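Local atomic coordinates of putative bacterial transcription regulation protein (Staphylococcus aureus, PDB entry 3LUR), a protein that is of experimentally undefined function but probably binds a small-molecule effector as part of bacterial transcription regulation. Residues 11-16 and 87-92; 32-37 and 72-77; 57-62 and 133-138; 97-102 and 149-154. One frame throughout, in Å; residues are numbered along the deposited sequence. Where two conformers were deposited one is given.

Overall arrangement
All four contacts belong to one six-stranded antiparallel barrel and the helices packed on it. Interactions 1, 3 and 4 pair neighbouring strands; interaction 2 seats helix 24-41 on strand 70-77. Interaction 3 lies at the centre of the chain and is buried, with aromatic and aliphatic packing and one carboxylate bound by two tyrosines. Interaction 2 is also buried; its Y72 hydroxyl reaches E136 of interaction 3. Interaction 4 follows one strand further and is buried, with a pair of glutamates, E101 exposed and E151 partly so, on one face. Interaction 1 is the most peripheral and only partly buried. It shares strand 88-103 with interaction 4, on the other side of the chain's centre.

Interaction 1: residues 11-16 and 87-92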
# COMPACT_ATOMS: atom_id res chain seq x y z
N SER A 11 7.39 1.33 -13.84
CA SER A 11 6.97 0.03 -13.35
C SER A 11 7.96 -0.38 -12.28
O SER A 11 9.16 -0.18 -12.43
CB SER A 11 6.90 -1.01 -14.46
OG SER A 11 5.87 -0.67 -15.38
N LEU A 12 7.46 -0.96 -11.21
CA LEU A 12 8.33 -1.34 -10.12
C LEU A 12 8.19 -2.81 -9.79
O LEU A 12 7.16 -3.41 -10.06
CB LEU A 12 7.99 -0.52 -8.88
CG LEU A 12 8.19 0.99 -8.99
CD1 LEU A 12 7.63 1.65 -7.77
CD2 LEU A 12 9.64 1.39 -9.20
N THR A 13 9.26 -3.39 -9.27
CA THR A 13 9.23 -4.75 -8.82
C THR A 13 8.98 -4.72 -7.31
O THR A 13 9.76 -4.11 -6.56
CB THR A 13 10.53 -5.47 -9.10
OG1 THR A 13 10.70 -5.59 -10.51
CG2 THR A 13 10.51 -6.86 -8.49
N LEU A 14 7.89 -5.35 -6.87
CA LEU A 14 7.56 -5.38 -5.44
C LEU A 14 7.78 -6.79 -4.90
O LEU A 14 7.39 -7.77 -5.54
CB LEU A 14 6.12 -4.95 -5.24
CG LEU A 14 5.77 -3.56 -5.72
CD1 LEU A 14 4.35 -3.20 -5.32
CD2 LEU A 14 6.73 -2.51 -5.14
N VAL A 15 8.48 -6.88 -3.78
CA VAL A 15 8.84 -8.13 -3.16
C VAL A 15 8.14 -8.14 -1.80
O VAL A 15 8.27 -7.21 -1.01
CB VAL A 15 10.37 -8.23 -2.90
CG1 VAL A 15 10.74 -9.59 -2.33
CG2 VAL A 15 11.21 -7.96 -4.20
N GLY A 16 7.41 -9.19 -1.53
CA GLY A 16 6.70 -9.25 -0.27
C GLY A 16 5.81 -10.46 -0.09
O GLY A 16 6.02 -11.51 -0.72
N TYR A 87 9.59 -14.99 -1.67
CA TYR A 87 8.49 -14.09 -1.51
C TYR A 87 7.73 -14.02 -2.81
O TYR A 87 8.14 -14.61 -3.79
CB TYR A 87 9.03 -12.69 -1.22
CG TYR A 87 9.66 -12.57 0.11
CD1 TYR A 87 8.88 -12.44 1.24
CD2 TYR A 87 11.04 -12.56 0.26
CE1 TYR A 87 9.42 -12.33 2.47
CE2 TYR A 87 11.61 -12.46 1.50
CZ TYR A 87 10.78 -12.34 2.61
OH TYR A 87 11.27 -12.21 3.88
N ASP A 88 6.61 -13.31 -2.79
CA ASP A 88 5.91 -12.96 -4.02
C ASP A 88 6.75 -11.86 -4.62
O ASP A 88 7.26 -11.02 -3.88
CB ASP A 88 4.50 -12.46 -3.77
CG ASP A 88 3.47 -13.57 -3.81
OD1 ASP A 88 3.85 -14.76 -3.75
OD2 ASP A 88 2.26 -13.23 -3.93
N VAL A 89 6.97 -11.91 -5.93
CA VAL A 89 7.79 -10.91 -6.62
C VAL A 89 7.02 -10.48 -7.83
O VAL A 89 6.99 -11.21 -8.81
CB VAL A 89 9.15 -11.46 -7.05
CG1 VAL A 89 9.95 -10.40 -7.82
CG2 VAL A 89 9.93 -11.92 -5.84
N ILE A 90 6.34 -9.33 -7.74
CA ILE A 90 5.47 -8.88 -8.84
C ILE A 90 5.81 -7.51 -9.41
O ILE A 90 6.61 -6.78 -8.84
CB ILE A 90 3.99 -8.88 -8.41
CG1 ILE A 90 3.71 -7.74 -7.45
CG2 ILE A 90 3.66 -10.30 -7.81
CD1 ILE A 90 2.28 -7.47 -7.22
N THR A 91 5.21 -7.20 -10.55
CA THR A 91 5.39 -5.90 -11.18
C THR A 91 4.18 -5.05 -10.96
O THR A 91 3.07 -5.41 -11.35
CB THR A 91 5.60 -6.01 -12.70
OG1 THR A 91 6.76 -6.78 -12.96
CG2 THR A 91 5.80 -4.63 -13.29
N LEU A 92 4.40 -3.89 -10.35
CA LEU A 92 3.38 -2.89 -10.22
C LEU A 92 3.59 -2.00 -11.45
O LEU A 92 4.59 -1.30 -11.55
CB LEU A 92 3.55 -2.11 -8.94
CG LEU A 92 2.58 -0.95 -8.72
CD1 LEU A 92 1.18 -1.51 -8.48
CD2 LEU A 92 3.02 -0.08 -7.58
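The Y87 ring meets the end of strand 12-16 at its edge, where G16 O lies near the ring plane. V15 CG1 approaches the same ring obliquely and packs on Y87 CB at 3.7 Å. The ring's far end is fixed outside the pair, since Y87 OH is hydrogen-bonded to D46. The remaining contacts are aliphatic or backbone. Strands 12-16 and 88-92 run antiparallel, with their axes at 152°. Six hydrogen bonds join L12 to L92, L14 to I90 and G16 to D88; L14 N to I90 O is 2.8 Å. On the face of T13 and V15, T13 CG2 touches V89 CG1 at 3.6 Å. Both methyls stand anti to their backbone N (V89 chi1 177°) and meet diagonally, between the T13-T91 and V15-V89 pairs. On the other face, L14 CD1 rests on L92 CB at 3.9 Å. S11 OG leaves the pair to bond S94 N. This pair joins the first and last strands of the sheet order and so closes the barrel. Strand 70-77 lies beside 12-16 and bonds V15 through V76. Helix 43-50 lies against V15 and Y87 through L47 and K50, while M73 touches D88 and I90.

Interaction 2: residues 32-37 and 72-77. With EDO (1,2-ethanediol), chain F.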
# COMPACT_ATOMS: atom_id res chain seq x y z
N ALA A 32 -4.01 -5.20 10.43
CA ALA A 32 -3.11 -4.91 11.55
C ALA A 32 -2.42 -6.19 12.03
O ALA A 32 -1.22 -6.20 12.27
CB ALA A 32 -3.86 -4.25 12.70
N GLY A 33 -3.19 -7.26 12.14
CA GLY A 33 -2.68 -8.54 12.57
C GLY A 33 -1.65 -9.10 11.61
O GLY A 33 -0.70 -9.75 12.02
N PHE A 34 -1.86 -8.87 10.31
CA PHE A 34 -0.93 -9.33 9.30
C PHE A 34 0.40 -8.62 9.47
O PHE A 34 1.46 -9.26 9.43
CB PHE A 34 -1.57 -9.11 7.92
CG PHE A 34 -0.69 -9.47 6.75
CD1 PHE A 34 0.24 -10.47 6.83
CD2 PHE A 34 -0.93 -8.87 5.51
CE1 PHE A 34 1.02 -10.80 5.72
CE2 PHE A 34 -0.18 -9.20 4.42
CZ PHE A 34 0.79 -10.17 4.51
N TRP A 35 0.37 -7.29 9.69
CA TRP A 35 1.59 -6.56 9.99
C TRP A 35 2.25 -7.09 11.26
O TRP A 35 3.47 -7.27 11.32
CB TRP A 35 1.31 -5.05 10.17
CG TRP A 35 1.17 -4.31 8.93
CD1 TRP A 35 0.01 -3.94 8.33
CD2 TRP A 35 2.22 -3.80 8.11
NE1 TRP A 35 0.26 -3.24 7.20
CE2 TRP A 35 1.61 -3.12 7.04
CE3 TRP A 35 3.62 -3.87 8.17
CZ2 TRP A 35 2.35 -2.53 6.02
CZ3 TRP A 35 4.34 -3.25 7.17
CH2 TRP A 35 3.71 -2.60 6.11
N GLN A 36 1.44 -7.35 12.30
CA GLN A 36 1.97 -7.85 13.57
C GLN A 36 2.72 -9.18 13.35
O GLN A 36 3.84 -9.38 13.85
CB GLN A 36 0.85 -8.03 14.60
CG GLN A 36 1.32 -8.53 15.96
CD GLN A 36 0.21 -8.61 17.02
OE1 GLN A 36 -0.97 -8.34 16.74
NE2 GLN A 36 0.58 -9.01 18.22
N ARG A 37 2.09 -10.09 12.62
CA ARG A 37 2.70 -11.39 12.33
C ARG A 37 4.00 -11.24 11.53
O ARG A 37 4.99 -11.84 11.87
CB ARG A 37 1.70 -12.33 11.64
CG ARG A 37 0.59 -12.80 12.60
CD ARG A 37 -0.46 -13.69 11.98
NE ARG A 37 -1.51 -12.97 11.25
CZ ARG A 37 -1.57 -12.82 9.93
NH1 ARG A 37 -0.63 -13.31 9.12
NH2 ARG A 37 -2.61 -12.17 9.39
N TYR A 72 -3.99 -7.89 0.33
CA TYR A 72 -3.12 -6.89 0.86
C TYR A 72 -1.73 -7.49 0.82
O TYR A 72 -1.54 -8.61 1.31
CB TYR A 72 -3.48 -6.62 2.28
CG TYR A 72 -2.80 -5.46 2.91
CD1 TYR A 72 -3.28 -4.18 2.70
CD2 TYR A 72 -1.73 -5.63 3.78
CE1 TYR A 72 -2.72 -3.09 3.32
CE2 TYR A 72 -1.15 -4.54 4.41
CZ TYR A 72 -1.66 -3.27 4.18
OH TYR A 72 -1.14 -2.16 4.80
N MSE A 73 -0.79 -6.78 0.24
CA MSE A 73 0.57 -7.26 0.19
C MSE A 73 1.50 -6.31 0.93
O MSE A 73 1.57 -5.10 0.65
CB MSE A 73 1.02 -7.47 -1.26
CG MSE A 73 2.43 -7.98 -1.42
SE MSE A 73 2.86 -7.92 -3.33
CE MSE A 73 4.63 -8.63 -3.26
N ILE A 74 2.22 -6.86 1.90
CA ILE A 74 3.25 -6.10 2.60
C ILE A 74 4.48 -6.29 1.72
O ILE A 74 4.87 -7.43 1.44
CB ILE A 74 3.45 -6.64 4.01
CG1 ILE A 74 2.20 -6.29 4.82
CG2 ILE A 74 4.74 -6.07 4.66
CD1 ILE A 74 2.17 -6.91 6.22
N ALA A 75 5.08 -5.20 1.28
CA ALA A 75 6.13 -5.31 0.29
C ALA A 75 7.06 -4.11 0.27
O ALA A 75 6.73 -3.01 0.75
CB ALA A 75 5.48 -5.44 -1.09
N VAL A 76 8.20 -4.33 -0.36
CA VAL A 76 9.17 -3.27 -0.61
C VAL A 76 9.52 -3.28 -2.08
O VAL A 76 9.40 -4.30 -2.75
CB VAL A 76 10.48 -3.43 0.20
CG1 VAL A 76 10.21 -3.38 1.69
CG2 VAL A 76 11.24 -4.73 -0.19
N THR A 77 9.95 -2.13 -2.59
CA THR A 77 10.45 -2.06 -3.95
C THR A 77 11.82 -2.67 -3.93
O THR A 77 12.68 -2.32 -3.08
CB THR A 77 10.54 -0.65 -4.47
OG1 THR A 77 11.37 0.12 -3.59
CG2 THR A 77 9.18 -0.03 -4.60
C1 EDO F . 2.79 -13.40 8.24
O1 EDO F . 2.07 -14.46 8.90
C2 EDO F . 3.39 -13.91 6.94
O2 EDO F . 4.06 -15.14 7.19
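I74 CD1 makes the tight part of the contact, wedged between F34 and W35 of the helix. It stands over the centre of the F34 ring, 3.7 Å from the centroid and 9° off the normal. It also lies over the five-membered ring of W35, 3.8 Å from that centroid. I74 CG2 reaches further along the indole to W35 CZ3 and CH2. F34 CG is anti to the backbone N (chi1 177°), which sends the ring down to the strand, where its edge meets Y72 O; CE2 to Y72 O is 3.4 Å. W35 NE1 donates to Y72 OH at 3.0 Å, with the oxygen almost in the indole plane. The two rings are oblique, with planes at 72°. Beyond F34, on the looser side, the partly exposed R37 does not reach the strand. Its guanidinium lies over F34 CA; NH1 bonds 1,2-ethanediol O1 (2.9 Å), probably from the crystallisation liquor, and forms a salt bridge with E19. The helix thus packs on the barrel mainly through CH-pi contacts. Its polar link across, W35 to Y72 OH, which also bonds E136, would with I74 over the ring limit the indole's rotation.

Interaction 3: residues 57-62 and 133-138. With EDO (1,2-ethanediol), chain H.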
# COMPACT_ATOMS: atom_id res chain seq x y z
N GLY A 57 10.07 3.64 1.88
CA GLY A 57 9.26 3.13 2.94
C GLY A 57 8.85 1.72 2.59
O GLY A 57 9.38 1.10 1.66
N ILE A 58 7.97 1.20 3.40
CA ILE A 58 7.46 -0.13 3.17
C ILE A 58 5.99 0.05 2.78
O ILE A 58 5.29 0.97 3.28
CB ILE A 58 7.69 -1.05 4.40
CG1 ILE A 58 7.22 -2.48 4.10
CG2 ILE A 58 7.04 -0.47 5.65
CD1 ILE A 58 7.76 -3.51 5.05
N LEU A 59 5.56 -0.78 1.85
CA LEU A 59 4.22 -0.69 1.30
C LEU A 59 3.23 -1.67 1.88
O LEU A 59 3.56 -2.85 2.17
CB LEU A 59 4.24 -0.93 -0.21
CG LEU A 59 4.86 0.06 -1.22
CD1 LEU A 59 6.37 0.06 -1.26
CD2 LEU A 59 4.35 -0.28 -2.65
N GLY A 60 2.00 -1.16 2.00
CA GLY A 60 0.83 -1.94 2.23
C GLY A 60 0.05 -1.80 0.93
O GLY A 60 -0.64 -0.80 0.70
N LEU A 61 0.22 -2.78 0.06
CA LEU A 61 -0.39 -2.74 -1.28
C LEU A 61 -1.75 -3.42 -1.28
O LEU A 61 -1.86 -4.63 -1.00
CB LEU A 61 0.53 -3.41 -2.32
CG LEU A 61 0.11 -3.36 -3.80
CD1 LEU A 61 0.37 -1.99 -4.44
CD2 LEU A 61 0.83 -4.44 -4.58
N CYS A 62 -2.77 -2.66 -1.66
CA CYS A 62 -4.11 -3.14 -1.75
C CYS A 62 -4.37 -3.59 -3.17
O CYS A 62 -4.20 -2.80 -4.10
CB CYS A 62 -5.07 -2.04 -1.33
SG CYS A 62 -4.79 -1.54 0.41
N PRO A 133 -3.80 -1.70 -8.54
CA PRO A 133 -3.47 -1.68 -7.12
C PRO A 133 -3.19 -0.28 -6.58
O PRO A 133 -2.74 0.59 -7.32
CB PRO A 133 -2.24 -2.59 -7.04
CG PRO A 133 -2.37 -3.50 -8.19
CD PRO A 133 -2.93 -2.63 -9.28
N PHE A 134 -3.50 -0.07 -5.30
CA PHE A 134 -3.23 1.19 -4.65
C PHE A 134 -2.51 0.87 -3.34
O PHE A 134 -2.60 -0.24 -2.86
CB PHE A 134 -4.52 2.00 -4.42
CG PHE A 134 -5.60 1.26 -3.66
CD1 PHE A 134 -6.48 0.39 -4.33
CD2 PHE A 134 -5.77 1.48 -2.29
CE1 PHE A 134 -7.50 -0.27 -3.63
CE2 PHE A 134 -6.79 0.81 -1.58
CZ PHE A 134 -7.65 -0.07 -2.25
N PHE A 135 -1.78 1.82 -2.79
CA PHE A 135 -0.98 1.48 -1.61
C PHE A 135 -0.82 2.54 -0.56
O PHE A 135 -0.94 3.74 -0.83
CB PHE A 135 0.41 0.93 -2.05
CG PHE A 135 1.25 1.88 -2.88
CD1 PHE A 135 1.15 1.90 -4.26
CD2 PHE A 135 2.18 2.72 -2.26
CE1 PHE A 135 1.94 2.74 -5.02
CE2 PHE A 135 2.99 3.56 -3.01
CZ PHE A 135 2.86 3.58 -4.39
N GLU A 136 -0.54 2.06 0.64
CA GLU A 136 -0.13 2.86 1.77
C GLU A 136 1.39 2.77 1.76
O GLU A 136 1.94 1.69 1.57
CB GLU A 136 -0.67 2.24 3.06
CG GLU A 136 -2.17 2.08 3.06
CD GLU A 136 -2.67 0.92 3.91
OE1 GLU A 136 -1.90 0.30 4.68
OE2 GLU A 136 -3.85 0.63 3.80
N LEU A 137 2.06 3.87 2.00
CA LEU A 137 3.51 3.86 2.05
C LEU A 137 3.94 4.38 3.41
O LEU A 137 3.60 5.53 3.80
CB LEU A 137 4.11 4.68 0.91
CG LEU A 137 5.64 4.74 0.81
CD1 LEU A 137 6.22 3.33 0.50
CD2 LEU A 137 6.12 5.78 -0.20
N TYR A 138 4.70 3.55 4.12
CA TYR A 138 5.14 3.82 5.51
C TYR A 138 6.63 4.10 5.65
O TYR A 138 7.46 3.22 5.47
CB TYR A 138 4.79 2.63 6.39
CG TYR A 138 3.31 2.32 6.47
CD1 TYR A 138 2.49 3.01 7.34
CD2 TYR A 138 2.74 1.35 5.67
CE1 TYR A 138 1.15 2.73 7.41
CE2 TYR A 138 1.41 1.07 5.72
CZ TYR A 138 0.61 1.78 6.59
OH TYR A 138 -0.74 1.50 6.63
C1 EDO H . 11.27 2.05 7.29
O1 EDO H . 9.90 1.86 6.88
C2 EDO H . 11.97 3.03 6.34
O2 EDO H . 12.20 2.44 5.06
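This is an antiparallel strand pair in the barrel wall, joining 58-62 to 134-138, its centre about 2 Å from the centre of the chain. The axes run at 162°. Six backbone hydrogen bonds link I58 with Y138, G60 with E136 and C62 with F134. The shortest, C62 N to F134 O, is 2.7 Å. Side chains then pack on both faces. On one, the F134 ring is covered by C62 CB, 3.5 Å from its centroid and offset toward the rim, while C62 SG makes an oblique sulfur-aromatic contact. F134 CG sits between the backbone N and the carbonyl carbon (chi1 55°), which folds the ring back over C62. On the other face, L59 CD2 lies over the F135 ring, 3.9 Å from its centroid. L61 CD1 packs on P133 CB at 3.7 Å and also on F135 CB. L59 CD1 meets L137 CD1 further along. G60 has no side chain, and E136 OE1 lies close to where one would stand. The flanking strands 70-77 and 149-156 continue the sheet; F135 stacks on W153, and the F134 ring meets H118 of helix 108-124. The side-chain packing is largely apolar, apart from the E136 carboxylate and the tyrosine hydroxyls bound to it. Y138 OH donates to E136 OE1 at 2.6 Å, from above the carboxylate plane, and Y72 OH bonds the same oxygen. Two hydroxyl partners on one buried oxygen would be expected to stabilise a charged carboxylate and hold its rotation. This polar site on the helix-covered face of the sheet is consistent with an effector pocket.

Interaction 4: residues 97-102 and 149-154; sequences YMVFEA and ITEIWM
W153 CG stands anti to the carbonyl carbon (chi1 -70°), while V99 CG2 takes the equivalent position on its own strand. The two side chains therefore run side by side. V99 CG2 lies over the centre of the indole, 3.6 Å from the centroid of the six-membered ring and 16° off its normal. Y97 is turned across the end of the indole. The edge of W153 points to the face of Y97 in a T-shaped pair, with planes at 74° and W153 CE3 to Y97 CG at 3.6 Å. W153 NE1 donates to E151 OE1 at 2.9 Å, from the anti side, tilted out of the carboxylate plane. The carboxylate of E101, an exposed residue, lies nearby; its OE2 is 4.5 Å from E151 OE2, which may slightly raise the proton affinity of both. I149 CG2 packs on the E101 chain. On the opposite face F100 CB packs on I152 CB at 4.3 Å. Six backbone bonds hold the antiparallel pair, including A102 N to T150 O at 2.8 Å. Strand 134-138 lies beside 149-154 and strand 5-21 beside 97-102. Helix 108-124 covers the face of A102, T150, I152 and M154, through K113, V110, M114 and V117.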
# COMPACT_ATOMS: atom_id res chain seq x y z
N TYR A 97 -0.47 8.83 -10.14
CA TYR A 97 -1.14 8.65 -8.88
C TYR A 97 -1.55 9.97 -8.28
O TYR A 97 -0.92 11.00 -8.54
CB TYR A 97 -0.19 7.99 -7.84
CG TYR A 97 0.21 6.56 -8.14
CD1 TYR A 97 1.27 6.26 -8.97
CD2 TYR A 97 -0.49 5.52 -7.58
CE1 TYR A 97 1.62 4.93 -9.24
CE2 TYR A 97 -0.17 4.23 -7.82
CZ TYR A 97 0.87 3.92 -8.64
OH TYR A 97 1.13 2.61 -8.84
N MSE A 98 -2.63 9.92 -7.50
CA MSE A 98 -2.96 10.98 -6.57
C MSE A 98 -2.40 10.47 -5.25
O MSE A 98 -2.67 9.33 -4.86
CB MSE A 98 -4.45 11.22 -6.47
CG MSE A 98 -5.08 11.69 -7.74
SE MSE A 98 -7.02 11.83 -7.48
CE MSE A 98 -7.39 9.95 -7.21
N VAL A 99 -1.59 11.28 -4.59
CA VAL A 99 -0.96 10.89 -3.34
C VAL A 99 -1.48 11.73 -2.19
O VAL A 99 -1.33 12.96 -2.19
CB VAL A 99 0.55 11.00 -3.41
CG1 VAL A 99 1.19 10.49 -2.06
CG2 VAL A 99 1.07 10.21 -4.58
N PHE A 100 -2.19 11.07 -1.28
CA PHE A 100 -2.80 11.72 -0.13
C PHE A 100 -1.96 11.43 1.09
O PHE A 100 -1.10 10.56 1.04
CB PHE A 100 -4.21 11.18 0.11
CG PHE A 100 -5.12 11.32 -1.06
CD1 PHE A 100 -5.09 10.39 -2.07
CD2 PHE A 100 -6.03 12.36 -1.13
CE1 PHE A 100 -5.94 10.51 -3.18
CE2 PHE A 100 -6.87 12.50 -2.23
CZ PHE A 100 -6.84 11.58 -3.24
N GLU A 101 -2.19 12.17 2.17
CA GLU A 101 -1.52 11.94 3.44
C GLU A 101 -2.55 11.66 4.53
O GLU A 101 -3.58 12.36 4.64
CB GLU A 101 -0.64 13.12 3.85
CG GLU A 101 0.64 13.22 3.03
CD GLU A 101 1.60 14.30 3.54
OE1 GLU A 101 1.16 15.17 4.32
OE2 GLU A 101 2.79 14.26 3.17
N ALA A 102 -2.30 10.61 5.29
CA ALA A 102 -3.06 10.30 6.47
C ALA A 102 -2.16 10.66 7.62
O ALA A 102 -1.03 10.23 7.66
CB ALA A 102 -3.40 8.83 6.53
N ILE A 149 2.86 10.36 9.63
CA ILE A 149 2.30 10.51 8.28
C ILE A 149 2.49 9.29 7.41
O ILE A 149 3.61 8.81 7.22
CB ILE A 149 2.92 11.73 7.55
CG1 ILE A 149 2.48 13.01 8.26
CG2 ILE A 149 2.44 11.77 6.05
CD1 ILE A 149 3.27 14.25 7.84
N THR A 150 1.36 8.79 6.89
CA THR A 150 1.32 7.68 5.96
C THR A 150 0.87 8.25 4.62
O THR A 150 -0.08 9.05 4.58
CB THR A 150 0.26 6.60 6.39
OG1 THR A 150 0.59 6.08 7.67
CG2 THR A 150 0.19 5.45 5.39
N GLU A 151 1.52 7.87 3.54
CA GLU A 151 1.06 8.28 2.22
C GLU A 151 0.14 7.26 1.65
O GLU A 151 0.35 6.06 1.79
CB GLU A 151 2.22 8.51 1.27
CG GLU A 151 3.08 9.68 1.63
CD GLU A 151 4.19 9.94 0.62
OE1 GLU A 151 4.50 9.04 -0.20
OE2 GLU A 151 4.80 11.02 0.70
N ILE A 152 -0.89 7.74 0.96
CA ILE A 152 -1.83 6.85 0.29
C ILE A 152 -1.75 7.19 -1.21
O ILE A 152 -2.02 8.32 -1.63
CB ILE A 152 -3.27 7.02 0.82
CG1 ILE A 152 -3.40 6.41 2.22
CG2 ILE A 152 -4.30 6.34 -0.15
CD1 ILE A 152 -4.72 6.73 2.95
N TRP A 153 -1.39 6.20 -2.00
CA TRP A 153 -1.16 6.38 -3.44
C TRP A 153 -2.26 5.69 -4.19
O TRP A 153 -2.34 4.46 -4.20
CB TRP A 153 0.17 5.76 -3.82
CG TRP A 153 1.37 6.44 -3.31
CD1 TRP A 153 1.77 6.59 -2.01
CD2 TRP A 153 2.42 7.00 -4.11
NE1 TRP A 153 2.97 7.26 -1.95
CE2 TRP A 153 3.40 7.51 -3.23
CE3 TRP A 153 2.61 7.13 -5.48
CZ2 TRP A 153 4.56 8.16 -3.69
CZ3 TRP A 153 3.77 7.76 -5.94
CH2 TRP A 153 4.73 8.26 -5.04
N MSE A 154 -3.05 6.48 -4.91
CA MSE A 154 -4.19 5.99 -5.66
C MSE A 154 -3.93 6.22 -7.15
O MSE A 154 -3.73 7.36 -7.57
CB MSE A 154 -5.46 6.75 -5.26
CG MSE A 154 -5.72 6.78 -3.81
SE MSE A 154 -6.02 4.99 -3.05
CE MSE A 154 -7.59 4.46 -3.98
O HOH W 1 -0.79 7.82 9.50